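Local atomic coordinates of Nup188 (Myceliophthora thermophila, PDB entry 4KF8), a protein that is a large nucleoporin that probably serves as a scaffold component of the nuclear pore complex, with structural and functional traits shared with nuclear transport receptors. Residues V42-T47 with L112-I117; S81-A86 with L134-S139; G231-P236 with N306-P311; V241-P246 with P311-D316. All coordinates share one frame; numbering follows the deposited sequence.

Contact 1: V42-T47 with L112-I117; sequences VVLRGT and LSVPGI
In the alpha-helical stack of this domain, the end of helix 30-46 and the residue just past it, Thr47, lie against Ser113, Val114 and Pro115, where helix 98-113 runs out into a loop. The two segments come nearest at Thr47 and Val114, whose CA atoms are 6.4 Å apart. Val114 carries the apolar part. With chi1 at 176°, its CG2 lies anti to the carbonyl carbon and is the branch turned to Leu44, with CD2 of Leu44 4.4 Å from CG2 of Val114. Thr47 crosses the same valine at a slant, but its hydroxyl is modelled too near a backbone oxygen, and the details of that meeting are doubtful. Beyond it, the carbonyl O of Thr47 lies 3.6 Å from CD of Pro115. The polar part lies on the outer side. Arg45 leaves its helix pointing away from 112-117, and the bend at chi2 (-65°) returns the guanidinium toward Ser113. There NH1 of Arg45 makes a weak hydrogen bond to OG of Ser113, 3.4 Å long and bent to 136°, meeting the hydroxyl obliquely. That hydroxyl is also bonded to the carbonyl O of Gln109, one turn back in its helix. Leu44 continues onto Ile107, Ala110 and Cys111, while Val114 rests on Val70 of helix 67-84. A type II turn, Val114 to Ile117, with Gly116 at positive phi, then leads the chain away. Such joining of helix ends by a small apolar patch with a looser polar margin is consistent with an alpha-helical solenoid.

Contact 2: S81-A86 with L134-S139; sequences SFRNLA and LQVATS
Apolar contact dominates where Phe82 of helix 67-84 meets Val136 and Ala137 of helix 134-143. With CG anti to the backbone N, chi1 177° carries the phenylalanine ring out to helix 134-143, which it touches with its outer rim. CZ of Phe82 lies 3.5 Å from CA of Ala137, an approach at the ring edge and near its plane, and the methyl CB of Ala137 is 3.8 Å from the same CZ. Val136 meets the ring obliquely, its CG1 3.9 Å from CE2 of Phe82, the two side chains running past each other in opposite senses. Ala86, just beyond the helix, adds a looser methyl contact, its CB 4.5 Å from CG1 of Val136.

Polar atoms take part by proximity. The backbone N of Ala137 meets the ring edge in its plane, 3.6 Å from CE2 of Phe82. Arg83 folds back so that NH1 lies 4.4 Å from CG2 of Val136, a van der Waals approach only, and its side chain goes on to touch His131 and Asn132. Leu101 and Leu162 touch Phe82 from helices 98-113 and 154-167, and Leu163 reaches Ala137. Replacing Phe82 by an alanine is likely to open a gap beside Ala137 and leave Val136 without the ring it packs on. An aromatic edge thus fills the space between helices 67-84 and 134-143, consistent with helix packing in an all-helical domain of the TPR clan.

Contact 3: G231-P236 with N306-P311; sequences GATIAP and NARDIP
Gly231 and Thr233 make the outlying touches of this contact, in which the loop ahead of helix 235-242 and the helix's first turn lie against the irregular chain around Ile310. Gly231, whose positive phi favours glycine, has its carbonyl O loosely placed near CD1 of Ile310, 4.4 Å away. At Thr233 the methyl CG2 lies 4.2 Å from NH1 of Arg308, and the guanidinium passes it obliquely at the exposed outer side. After Ile234 at the N-cap position the helix begins, and with it the firmer packing. Ala235 directs its methyl at Ile310: CB of Ala235 is 3.7 Å from CD1 of Ile310. A chi1 of -56° puts CG1 of the isoleucine beside the backbone N and CG2 anti to it, and both branches border the Ala235 methyl. Pro236 comes next and approaches Ile310 most closely in backbone terms, with CA atoms 4.5 Å apart. CG of its ring rests 3.4 Å from the carbonyl O of Asp309, and CG of Pro236 is 4.2 Å from CG1 of Ile310. One residue further, CD of Pro311 is 3.8 Å from CA of Pro236, so that two prolines lie against each other. Ala235 is backed by Leu299, and Ile310 by Leu302 and Arg303, all from helix 284-303. With an alanine instead of Ile310, the methyl of Ala235 is likely to lose part of its apolar surroundings and a gap to open beside Leu302. Apolar contacts predominate, and the polar atoms that come near make no bond across the contact; the fit rests on shape.

Contact 4: V241-P246 with P311-D316; sequences VLNQFP and PEVVWD
Leu242 to Phe245 form a type I turn, closed by a backbone bond from Phe245 N to Leu242 O, and the turn faces the extended loop 311-316, with CA of Asn243 6.1 Å from CA of Val313. Asn243 provides the polar link. Its ND2 gives a weak hydrogen bond to the carbonyl O of Glu312, 3.4 Å long at an angle of 154°, and lies 4.0 Å from CB of Pro311. The other end of the amide is turned to Val313, whose CG1 is 3.5 Å from OD1 of Asn243. Val313 runs aslant the asparagine side chain, and its CG1, anti to the backbone N (chi1 -168°), also meets CB of Leu242 at 4.0 Å. The contact therefore has a thin polar outer part and an apolar inner one.

Leu242 continues inward to Trp215, Leu220 and Leu223 of helix 206-226 and to Leu292 of helix 284-303, while Val313 touches Leu249. A weak amide-to-carbonyl bond thus joins the turn to the loop between helices 284-303 and 317-328, a side-chain-to-backbone link between two connections of an all-helical fold.

Along the chain, contacts 1 and 2 alternate with each other, as do contacts 3 and 4, and the first pair closes before the second opens. Contacts 1 and 2 lie about 23 Å apart between centres; contact 1 joins the ends of helices 30-46 and 98-113, and contact 2 joins helix 67-84, which comes between those two, to helix 134-143. Contacts 3 and 4 are about 14 Å apart between centres and share both Pro311 and helix 235-242, so the loop between helices 284-303 and 317-328 meets the region of helix 235-242 at two successive places. Contacts 1 and 4, with centres about 38 Å apart, lie on opposite sides of the chain's centre, consistent with an all-helical domain assembled from local junctions.

Contact 1: V42-T47 with L112-I117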
loop_
_atom_site.group_PDB
_atom_site.type_symbol
_atom_site.label_atom_id
_atom_site.label_comp_id
_atom_site.label_asym_id
_atom_site.label_seq_id
_atom_site.Cartn_x
_atom_site.Cartn_y
_atom_site.Cartn_z
ATOM N N VAL A 42 17.712 -1.710 -8.499
ATOM C CA VAL A 42 18.459 -0.485 -8.760
ATOM C C VAL A 42 18.365 -0.084 -10.231
ATOM O O VAL A 42 18.059 1.065 -10.547
ATOM C CB VAL A 42 19.938 -0.613 -8.325
ATOM C CG1 VAL A 42 20.770 0.510 -8.909
ATOM C CG2 VAL A 42 20.045 -0.631 -6.808
ATOM N N VAL A 43 18.615 -1.041 -11.120
ATOM C CA VAL A 43 18.521 -0.813 -12.560
ATOM C C VAL A 43 17.126 -0.347 -12.969
ATOM O O VAL A 43 16.983 0.616 -13.720
ATOM C CB VAL A 43 18.868 -2.086 -13.360
ATOM C CG1 VAL A 43 18.709 -1.836 -14.852
ATOM C CG2 VAL A 43 20.282 -2.547 -13.044
ATOM N N LEU A 44 16.103 -1.035 -12.467
ATOM C CA LEU A 44 14.713 -0.701 -12.769
ATOM C C LEU A 44 14.341 0.712 -12.334
ATOM O O LEU A 44 13.673 1.438 -13.069
ATOM C CB LEU A 44 13.769 -1.716 -12.125
ATOM C CG LEU A 44 13.627 -3.064 -12.829
ATOM C CD1 LEU A 44 12.949 -4.070 -11.924
ATOM C CD2 LEU A 44 12.854 -2.898 -14.123
ATOM N N ARG A 45 14.767 1.098 -11.136
ATOM C CA ARG A 45 14.581 2.466 -10.676
ATOM C C ARG A 45 15.417 3.406 -11.531
ATOM O O ARG A 45 15.060 4.563 -11.729
ATOM C CB ARG A 45 14.973 2.598 -9.206
ATOM C CG ARG A 45 13.981 1.991 -8.236
ATOM C CD ARG A 45 12.662 2.741 -8.281
ATOM N NE ARG A 45 11.639 2.128 -7.439
ATOM C CZ ARG A 45 10.338 2.363 -7.565
ATOM N NH1 ARG A 45 9.904 3.193 -8.502
ATOM N NH2 ARG A 45 9.469 1.766 -6.760
ATOM N N GLY A 46 16.531 2.896 -12.043
ATOM C CA GLY A 46 17.411 3.686 -12.881
ATOM C C GLY A 46 16.854 3.889 -14.275
ATOM O O GLY A 46 17.368 4.700 -15.045
ATOM N N THR A 47 15.798 3.149 -14.604
ATOM C CA THR A 47 15.156 3.272 -15.909
ATOM C C THR A 47 14.202 4.454 -15.958
ATOM O O THR A 47 13.002 4.284 -16.156
ATOM C CB THR A 47 14.370 2.007 -16.294
ATOM O OG1 THR A 47 13.389 1.732 -15.288
ATOM C CG2 THR A 47 15.302 0.813 -16.434
ATOM N N LEU A 112 6.364 -1.299 -12.692
ATOM C CA LEU A 112 5.154 -0.565 -13.052
ATOM C C LEU A 112 5.368 0.946 -13.118
ATOM O O LEU A 112 4.477 1.685 -13.530
ATOM C CB LEU A 112 4.016 -0.900 -12.082
ATOM C CG LEU A 112 3.677 -2.386 -11.945
ATOM C CD1 LEU A 112 2.571 -2.603 -10.925
ATOM C CD2 LEU A 112 3.301 -2.987 -13.292
ATOM N N SER A 113 6.552 1.400 -12.719
ATOM C CA SER A 113 6.870 2.823 -12.741
ATOM C C SER A 113 7.581 3.211 -14.034
ATOM O O SER A 113 7.642 4.387 -14.390
ATOM C CB SER A 113 7.733 3.194 -11.534
ATOM O OG SER A 113 7.116 2.797 -10.324
ATOM N N VAL A 114 8.117 2.215 -14.728
ATOM C CA VAL A 114 8.856 2.431 -15.967
ATOM C C VAL A 114 7.947 3.031 -17.035
ATOM O O VAL A 114 6.810 2.593 -17.195
ATOM C CB VAL A 114 9.449 1.103 -16.484
ATOM C CG1 VAL A 114 10.141 1.292 -17.826
ATOM C CG2 VAL A 114 10.408 0.518 -15.466
ATOM N N PRO A 115 8.441 4.051 -17.757
ATOM C CA PRO A 115 7.676 4.639 -18.863
ATOM C C PRO A 115 7.305 3.588 -19.907
ATOM O O PRO A 115 8.122 2.721 -20.216
ATOM C CB PRO A 115 8.657 5.642 -19.471
ATOM C CG PRO A 115 9.585 5.994 -18.353
ATOM C CD PRO A 115 9.720 4.750 -17.528
ATOM N N GLY A 116 6.090 3.667 -20.440
ATOM C CA GLY A 116 5.645 2.728 -21.455
ATOM C C GLY A 116 4.705 1.679 -20.900
ATOM O O GLY A 116 3.905 1.096 -21.632
ATOM N N ILE A 117 4.808 1.428 -19.599
ATOM C CA ILE A 117 3.888 0.525 -18.921
ATOM C C ILE A 117 2.584 1.298 -18.702
ATOM O O ILE A 117 2.496 2.471 -19.070
ATOM C CB ILE A 117 4.489 0.003 -17.589
ATOM C CG1 ILE A 117 5.968 -0.334 -17.770
ATOM C CG2 ILE A 117 3.776 -1.255 -17.108
ATOM C CD1 ILE A 117 6.218 -1.523 -18.676
#

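Contact 2: S81-A86 with L134-S139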
loop_
_atom_site.group_PDB
_atom_site.type_symbol
_atom_site.label_atom_id
_atom_site.label_comp_id
_atom_site.label_asym_id
_atom_site.label_seq_id
_atom_site.Cartn_x
_atom_site.Cartn_y
_atom_site.Cartn_z
ATOM N N SER A 81 8.591 -15.889 -8.527
ATOM C CA SER A 81 9.202 -15.873 -7.205
ATOM C C SER A 81 8.170 -15.914 -6.083
ATOM O O SER A 81 8.359 -16.615 -5.089
ATOM C CB SER A 81 10.122 -14.661 -7.048
ATOM O OG SER A 81 11.259 -14.778 -7.885
ATOM N N PHE A 82 7.080 -15.167 -6.247
ATOM C CA PHE A 82 6.015 -15.143 -5.248
ATOM C C PHE A 82 5.384 -16.521 -5.080
ATOM O O PHE A 82 5.003 -16.910 -3.976
ATOM C CB PHE A 82 4.942 -14.114 -5.609
ATOM C CG PHE A 82 3.781 -14.099 -4.657
ATOM C CD1 PHE A 82 3.912 -13.548 -3.397
ATOM C CD2 PHE A 82 2.562 -14.647 -5.017
ATOM C CE1 PHE A 82 2.852 -13.536 -2.513
ATOM C CE2 PHE A 82 1.499 -14.638 -4.138
ATOM C CZ PHE A 82 1.648 -14.081 -2.882
ATOM N N ARG A 83 5.277 -17.251 -6.188
ATOM C CA ARG A 83 4.800 -18.630 -6.171
ATOM C C ARG A 83 5.651 -19.485 -5.239
ATOM O O ARG A 83 5.133 -20.321 -4.499
ATOM C CB ARG A 83 4.840 -19.218 -7.582
ATOM C CG ARG A 83 3.968 -18.487 -8.582
ATOM C CD ARG A 83 2.519 -18.941 -8.498
ATOM N NE ARG A 83 2.341 -20.298 -9.010
ATOM C CZ ARG A 83 1.947 -21.334 -8.277
ATOM N NH1 ARG A 83 1.675 -21.173 -6.989
ATOM N NH2 ARG A 83 1.816 -22.531 -8.834
ATOM N N ASN A 84 6.961 -19.265 -5.279
ATOM C CA ASN A 84 7.882 -20.008 -4.431
ATOM C C ASN A 84 7.809 -19.562 -2.976
ATOM O O ASN A 84 8.037 -20.355 -2.066
ATOM C CB ASN A 84 9.317 -19.881 -4.949
ATOM C CG ASN A 84 9.468 -20.368 -6.376
ATOM O OD1 ASN A 84 8.491 -20.462 -7.117
ATOM N ND2 ASN A 84 10.697 -20.676 -6.771
ATOM N N LEU A 85 7.471 -18.294 -2.765
ATOM C CA LEU A 85 7.476 -17.700 -1.426
ATOM C C LEU A 85 6.402 -18.255 -0.487
ATOM O O LEU A 85 6.333 -17.873 0.682
ATOM C CB LEU A 85 7.370 -16.175 -1.512
ATOM C CG LEU A 85 8.639 -15.385 -1.177
ATOM C CD1 LEU A 85 8.967 -15.499 0.306
ATOM C CD2 LEU A 85 9.801 -15.868 -2.027
ATOM N N ALA A 86 5.569 -19.157 -0.992
ATOM C CA ALA A 86 4.622 -19.867 -0.143
ATOM C C ALA A 86 5.318 -21.059 0.515
ATOM O O ALA A 86 4.674 -21.954 1.060
ATOM C CB ALA A 86 3.414 -20.317 -0.947
ATOM N N LEU A 134 -2.539 -13.540 -7.151
ATOM C CA LEU A 134 -3.583 -12.911 -6.335
ATOM C C LEU A 134 -4.457 -13.908 -5.572
ATOM O O LEU A 134 -4.906 -13.623 -4.464
ATOM C CB LEU A 134 -4.440 -11.910 -7.136
ATOM C CG LEU A 134 -4.803 -12.078 -8.615
ATOM C CD1 LEU A 134 -6.111 -11.363 -8.901
ATOM C CD2 LEU A 134 -3.718 -11.521 -9.522
ATOM N N GLN A 135 -4.679 -15.075 -6.161
ATOM C CA GLN A 135 -5.322 -16.168 -5.448
ATOM C C GLN A 135 -4.500 -16.516 -4.204
ATOM O O GLN A 135 -5.027 -16.556 -3.093
ATOM C CB GLN A 135 -5.441 -17.390 -6.356
ATOM C CG GLN A 135 -6.074 -17.115 -7.710
ATOM C CD GLN A 135 -5.898 -18.280 -8.664
ATOM O OE1 GLN A 135 -6.814 -19.080 -8.864
ATOM N NE2 GLN A 135 -4.712 -18.390 -9.252
ATOM N N VAL A 136 -3.204 -16.751 -4.397
ATOM C CA VAL A 136 -2.313 -17.095 -3.290
ATOM C C VAL A 136 -2.003 -15.874 -2.415
ATOM O O VAL A 136 -1.838 -15.999 -1.200
ATOM C CB VAL A 136 -1.014 -17.767 -3.796
ATOM C CG1 VAL A 136 -0.022 -17.970 -2.660
ATOM C CG2 VAL A 136 -1.332 -19.100 -4.451
ATOM N N ALA A 137 -1.940 -14.696 -3.031
ATOM C CA ALA A 137 -1.785 -13.454 -2.277
ATOM C C ALA A 137 -2.949 -13.247 -1.304
ATOM O O ALA A 137 -2.740 -12.856 -0.153
ATOM C CB ALA A 137 -1.660 -12.272 -3.220
ATOM N N THR A 138 -4.169 -13.511 -1.772
ATOM C CA THR A 138 -5.355 -13.468 -0.917
ATOM C C THR A 138 -5.301 -14.546 0.150
ATOM O O THR A 138 -5.669 -14.315 1.304
ATOM C CB THR A 138 -6.646 -13.709 -1.718
ATOM O OG1 THR A 138 -6.452 -14.818 -2.604
ATOM C CG2 THR A 138 -7.031 -12.487 -2.523
ATOM N N SER A 139 -4.871 -15.737 -0.256
ATOM C CA SER A 139 -4.744 -16.862 0.660
ATOM C C SER A 139 -3.822 -16.479 1.803
ATOM O O SER A 139 -4.148 -16.678 2.975
ATOM C CB SER A 139 -4.174 -18.079 -0.069
ATOM O OG SER A 139 -4.754 -18.220 -1.356
#

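Contact 3: G231-P236 with N306-P311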
loop_
_atom_site.group_PDB
_atom_site.type_symbol
_atom_site.label_atom_id
_atom_site.label_comp_id
_atom_site.label_asym_id
_atom_site.label_seq_id
_atom_site.Cartn_x
_atom_site.Cartn_y
_atom_site.Cartn_z
ATOM N N GLY A 231 -17.541 2.623 -9.292
ATOM C CA GLY A 231 -18.325 2.623 -8.071
ATOM C C GLY A 231 -19.828 2.523 -8.260
ATOM O O GLY A 231 -20.593 2.698 -7.309
ATOM N N ALA A 232 -20.261 2.265 -9.488
ATOM C CA ALA A 232 -21.656 1.956 -9.735
ATOM C C ALA A 232 -21.925 0.672 -8.969
ATOM O O ALA A 232 -22.877 0.578 -8.196
ATOM C CB ALA A 232 -21.897 1.757 -11.216
ATOM N N THR A 233 -21.055 -0.308 -9.187
ATOM C CA THR A 233 -21.039 -1.530 -8.399
ATOM C C THR A 233 -19.945 -1.422 -7.340
ATOM O O THR A 233 -19.343 -0.358 -7.171
ATOM C CB THR A 233 -20.783 -2.757 -9.287
ATOM O OG1 THR A 233 -19.880 -2.401 -10.341
ATOM C CG2 THR A 233 -22.084 -3.245 -9.903
ATOM N N ILE A 234 -19.691 -2.522 -6.630
ATOM C CA ILE A 234 -18.709 -2.593 -5.531
ATOM C C ILE A 234 -18.850 -1.546 -4.418
ATOM O O ILE A 234 -18.330 -1.743 -3.318
ATOM C CB ILE A 234 -17.246 -2.574 -6.017
ATOM C CG1 ILE A 234 -17.137 -3.000 -7.476
ATOM C CG2 ILE A 234 -16.403 -3.478 -5.151
ATOM C CD1 ILE A 234 -16.537 -1.935 -8.339
ATOM N N ALA A 235 -19.523 -0.436 -4.706
ATOM C CA ALA A 235 -19.793 0.577 -3.694
ATOM C C ALA A 235 -20.543 0.023 -2.481
ATOM O O ALA A 235 -20.247 0.406 -1.350
ATOM C CB ALA A 235 -20.526 1.768 -4.295
ATOM N N PRO A 236 -21.528 -0.870 -2.703
ATOM C CA PRO A 236 -22.103 -1.480 -1.502
ATOM C C PRO A 236 -21.113 -2.399 -0.791
ATOM O O PRO A 236 -21.249 -2.640 0.407
ATOM C CB PRO A 236 -23.278 -2.296 -2.054
ATOM C CG PRO A 236 -23.652 -1.605 -3.316
ATOM C CD PRO A 236 -22.344 -1.159 -3.898
ATOM N N ASN A 306 -29.479 7.102 -6.169
ATOM C CA ASN A 306 -30.795 6.613 -5.760
ATOM C C ASN A 306 -31.273 5.428 -6.595
ATOM O O ASN A 306 -32.469 5.265 -6.840
ATOM C CB ASN A 306 -31.826 7.742 -5.802
ATOM C CG ASN A 306 -31.425 8.934 -4.949
ATOM O OD1 ASN A 306 -30.924 8.779 -3.835
ATOM N ND2 ASN A 306 -31.643 10.134 -5.474
ATOM N N ALA A 307 -30.323 4.600 -7.021
ATOM C CA ALA A 307 -30.607 3.519 -7.956
ATOM C C ALA A 307 -30.159 2.156 -7.432
ATOM O O ALA A 307 -30.585 1.121 -7.941
ATOM C CB ALA A 307 -29.958 3.811 -9.301
ATOM N N ARG A 308 -29.295 2.159 -6.422
ATOM C CA ARG A 308 -28.840 0.917 -5.804
ATOM C C ARG A 308 -28.451 1.162 -4.353
ATOM O O ARG A 308 -27.936 2.229 -4.015
ATOM C CB ARG A 308 -27.662 0.323 -6.577
ATOM C CG ARG A 308 -27.451 -1.164 -6.331
ATOM C CD ARG A 308 -26.959 -1.859 -7.592
ATOM N NE ARG A 308 -27.382 -3.256 -7.661
ATOM C CZ ARG A 308 -26.566 -4.295 -7.518
ATOM N NH1 ARG A 308 -25.272 -4.099 -7.304
ATOM N NH2 ARG A 308 -27.043 -5.531 -7.597
ATOM N N ASP A 309 -28.695 0.175 -3.496
ATOM C CA ASP A 309 -28.479 0.357 -2.065
ATOM C C ASP A 309 -27.004 0.423 -1.691
ATOM O O ASP A 309 -26.363 -0.603 -1.465
ATOM C CB ASP A 309 -29.175 -0.737 -1.252
ATOM C CG ASP A 309 -29.215 -0.417 0.231
ATOM O OD1 ASP A 309 -29.293 0.782 0.582
ATOM O OD2 ASP A 309 -29.166 -1.363 1.043
ATOM N N ILE A 310 -26.479 1.642 -1.632
ATOM C CA ILE A 310 -25.133 1.888 -1.143
ATOM C C ILE A 310 -25.226 2.365 0.298
ATOM O O ILE A 310 -25.547 3.525 0.551
ATOM C CB ILE A 310 -24.418 2.958 -1.984
ATOM C CG1 ILE A 310 -24.408 2.554 -3.457
ATOM C CG2 ILE A 310 -23.004 3.167 -1.480
ATOM C CD1 ILE A 310 -23.715 3.545 -4.360
ATOM N N PRO A 311 -24.955 1.461 1.252
ATOM C CA PRO A 311 -25.123 1.725 2.685
ATOM C C PRO A 311 -24.388 2.980 3.130
ATOM O O PRO A 311 -23.312 3.282 2.617
ATOM C CB PRO A 311 -24.494 0.494 3.341
ATOM C CG PRO A 311 -24.598 -0.575 2.314
ATOM C CD PRO A 311 -24.416 0.114 0.999
#

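Contact 4: V241-P246 with P311-D316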
loop_
_atom_site.group_PDB
_atom_site.type_symbol
_atom_site.label_atom_id
_atom_site.label_comp_id
_atom_site.label_asym_id
_atom_site.label_seq_id
_atom_site.Cartn_x
_atom_site.Cartn_y
_atom_site.Cartn_z
ATOM N N VAL A 241 -17.176 -2.973 3.833
ATOM C CA VAL A 241 -15.858 -3.212 4.412
ATOM C C VAL A 241 -15.617 -2.211 5.530
ATOM O O VAL A 241 -15.379 -2.589 6.675
ATOM C CB VAL A 241 -14.730 -3.074 3.369
ATOM C CG1 VAL A 241 -13.376 -3.098 4.052
ATOM C CG2 VAL A 241 -14.823 -4.177 2.333
ATOM N N LEU A 242 -15.699 -0.931 5.180
ATOM C CA LEU A 242 -15.519 0.157 6.129
ATOM C C LEU A 242 -16.462 0.014 7.317
ATOM O O LEU A 242 -16.086 0.288 8.454
ATOM C CB LEU A 242 -15.762 1.502 5.439
ATOM C CG LEU A 242 -14.897 1.805 4.215
ATOM C CD1 LEU A 242 -15.347 3.084 3.531
ATOM C CD2 LEU A 242 -13.444 1.904 4.621
ATOM N N ASN A 243 -17.686 -0.427 7.045
ATOM C CA ASN A 243 -18.708 -0.539 8.080
ATOM C C ASN A 243 -18.434 -1.630 9.104
ATOM O O ASN A 243 -19.102 -1.703 10.133
ATOM C CB ASN A 243 -20.089 -0.749 7.458
ATOM C CG ASN A 243 -20.759 0.553 7.081
ATOM O OD1 ASN A 243 -20.444 1.608 7.634
ATOM N ND2 ASN A 243 -21.696 0.490 6.140
ATOM N N GLN A 244 -17.456 -2.482 8.821
ATOM C CA GLN A 244 -17.115 -3.551 9.748
ATOM C C GLN A 244 -15.850 -3.226 10.531
ATOM O O GLN A 244 -15.327 -4.063 11.263
ATOM C CB GLN A 244 -17.014 -4.892 9.024
ATOM C CG GLN A 244 -18.360 -5.378 8.515
ATOM C CD GLN A 244 -18.365 -6.847 8.186
ATOM O OE1 GLN A 244 -17.586 -7.311 7.355
ATOM N NE2 GLN A 244 -19.244 -7.596 8.838
ATOM N N PHE A 245 -15.377 -1.996 10.374
ATOM C CA PHE A 245 -14.295 -1.474 11.198
ATOM C C PHE A 245 -14.682 -0.097 11.734
ATOM O O PHE A 245 -14.113 0.915 11.324
ATOM C CB PHE A 245 -12.998 -1.386 10.392
ATOM C CG PHE A 245 -12.600 -2.679 9.741
ATOM C CD1 PHE A 245 -12.064 -3.712 10.492
ATOM C CD2 PHE A 245 -12.755 -2.861 8.378
ATOM C CE1 PHE A 245 -11.696 -4.902 9.895
ATOM C CE2 PHE A 245 -12.389 -4.049 7.776
ATOM C CZ PHE A 245 -11.859 -5.070 8.536
ATOM N N PRO A 246 -15.655 -0.055 12.657
ATOM C CA PRO A 246 -16.171 1.216 13.169
ATOM C C PRO A 246 -15.247 1.844 14.204
ATOM O O PRO A 246 -15.210 3.066 14.326
ATOM C CB PRO A 246 -17.478 0.801 13.836
ATOM C CG PRO A 246 -17.188 -0.557 14.346
ATOM C CD PRO A 246 -16.300 -1.206 13.314
ATOM N N PRO A 311 -24.955 1.461 1.252
ATOM C CA PRO A 311 -25.123 1.725 2.685
ATOM C C PRO A 311 -24.388 2.980 3.130
ATOM O O PRO A 311 -23.312 3.282 2.617
ATOM C CB PRO A 311 -24.494 0.494 3.341
ATOM C CG PRO A 311 -24.598 -0.575 2.314
ATOM C CD PRO A 311 -24.416 0.114 0.999
ATOM N N GLU A 312 -24.976 3.712 4.067
ATOM C CA GLU A 312 -24.323 4.886 4.618
ATOM C C GLU A 312 -23.182 4.455 5.536
ATOM O O GLU A 312 -23.279 3.443 6.233
ATOM C CB GLU A 312 -25.331 5.761 5.369
ATOM C CG GLU A 312 -26.546 6.150 4.538
ATOM C CD GLU A 312 -27.291 7.342 5.107
ATOM O OE1 GLU A 312 -26.810 8.482 4.931
ATOM O OE2 GLU A 312 -28.358 7.142 5.727
ATOM N N VAL A 313 -22.095 5.217 5.519
ATOM C CA VAL A 313 -20.941 4.912 6.353
ATOM C C VAL A 313 -20.794 5.967 7.441
ATOM O O VAL A 313 -20.683 7.157 7.148
ATOM C CB VAL A 313 -19.646 4.857 5.525
ATOM C CG1 VAL A 313 -18.525 4.247 6.344
ATOM C CG2 VAL A 313 -19.862 4.060 4.251
ATOM N N VAL A 314 -20.796 5.530 8.696
ATOM C CA VAL A 314 -20.730 6.456 9.823
ATOM C C VAL A 314 -19.328 7.029 10.015
ATOM O O VAL A 314 -18.434 6.364 10.538
ATOM C CB VAL A 314 -21.199 5.798 11.134
ATOM C CG1 VAL A 314 -21.154 6.804 12.273
ATOM C CG2 VAL A 314 -22.603 5.240 10.974
ATOM N N TRP A 315 -19.148 8.273 9.589
ATOM C CA TRP A 315 -17.873 8.958 9.728
ATOM C C TRP A 315 -18.096 10.465 9.784
ATOM O O TRP A 315 -18.393 11.091 8.768
ATOM C CB TRP A 315 -16.946 8.596 8.565
ATOM C CG TRP A 315 -15.518 8.985 8.790
ATOM C CD1 TRP A 315 -14.686 8.513 9.762
ATOM C CD2 TRP A 315 -14.747 9.914 8.019
ATOM N NE1 TRP A 315 -13.449 9.096 9.652
ATOM C CE2 TRP A 315 -13.460 9.960 8.589
ATOM C CE3 TRP A 315 -15.021 10.713 6.906
ATOM C CZ2 TRP A 315 -12.450 10.772 8.085
ATOM C CZ3 TRP A 315 -14.016 11.519 6.406
ATOM C CH2 TRP A 315 -12.746 11.543 6.994
ATOM N N ASP A 316 -17.958 11.038 10.977
ATOM C CA ASP A 316 -18.220 12.459 11.186
ATOM C C ASP A 316 -17.230 13.344 10.430
ATOM O O ASP A 316 -16.089 13.510 10.849
ATOM C CB ASP A 316 -18.199 12.796 12.682
ATOM C CG ASP A 316 -18.681 14.208 12.973
ATOM O OD1 ASP A 316 -19.396 14.786 12.126
ATOM O OD2 ASP A 316 -18.352 14.737 14.055
#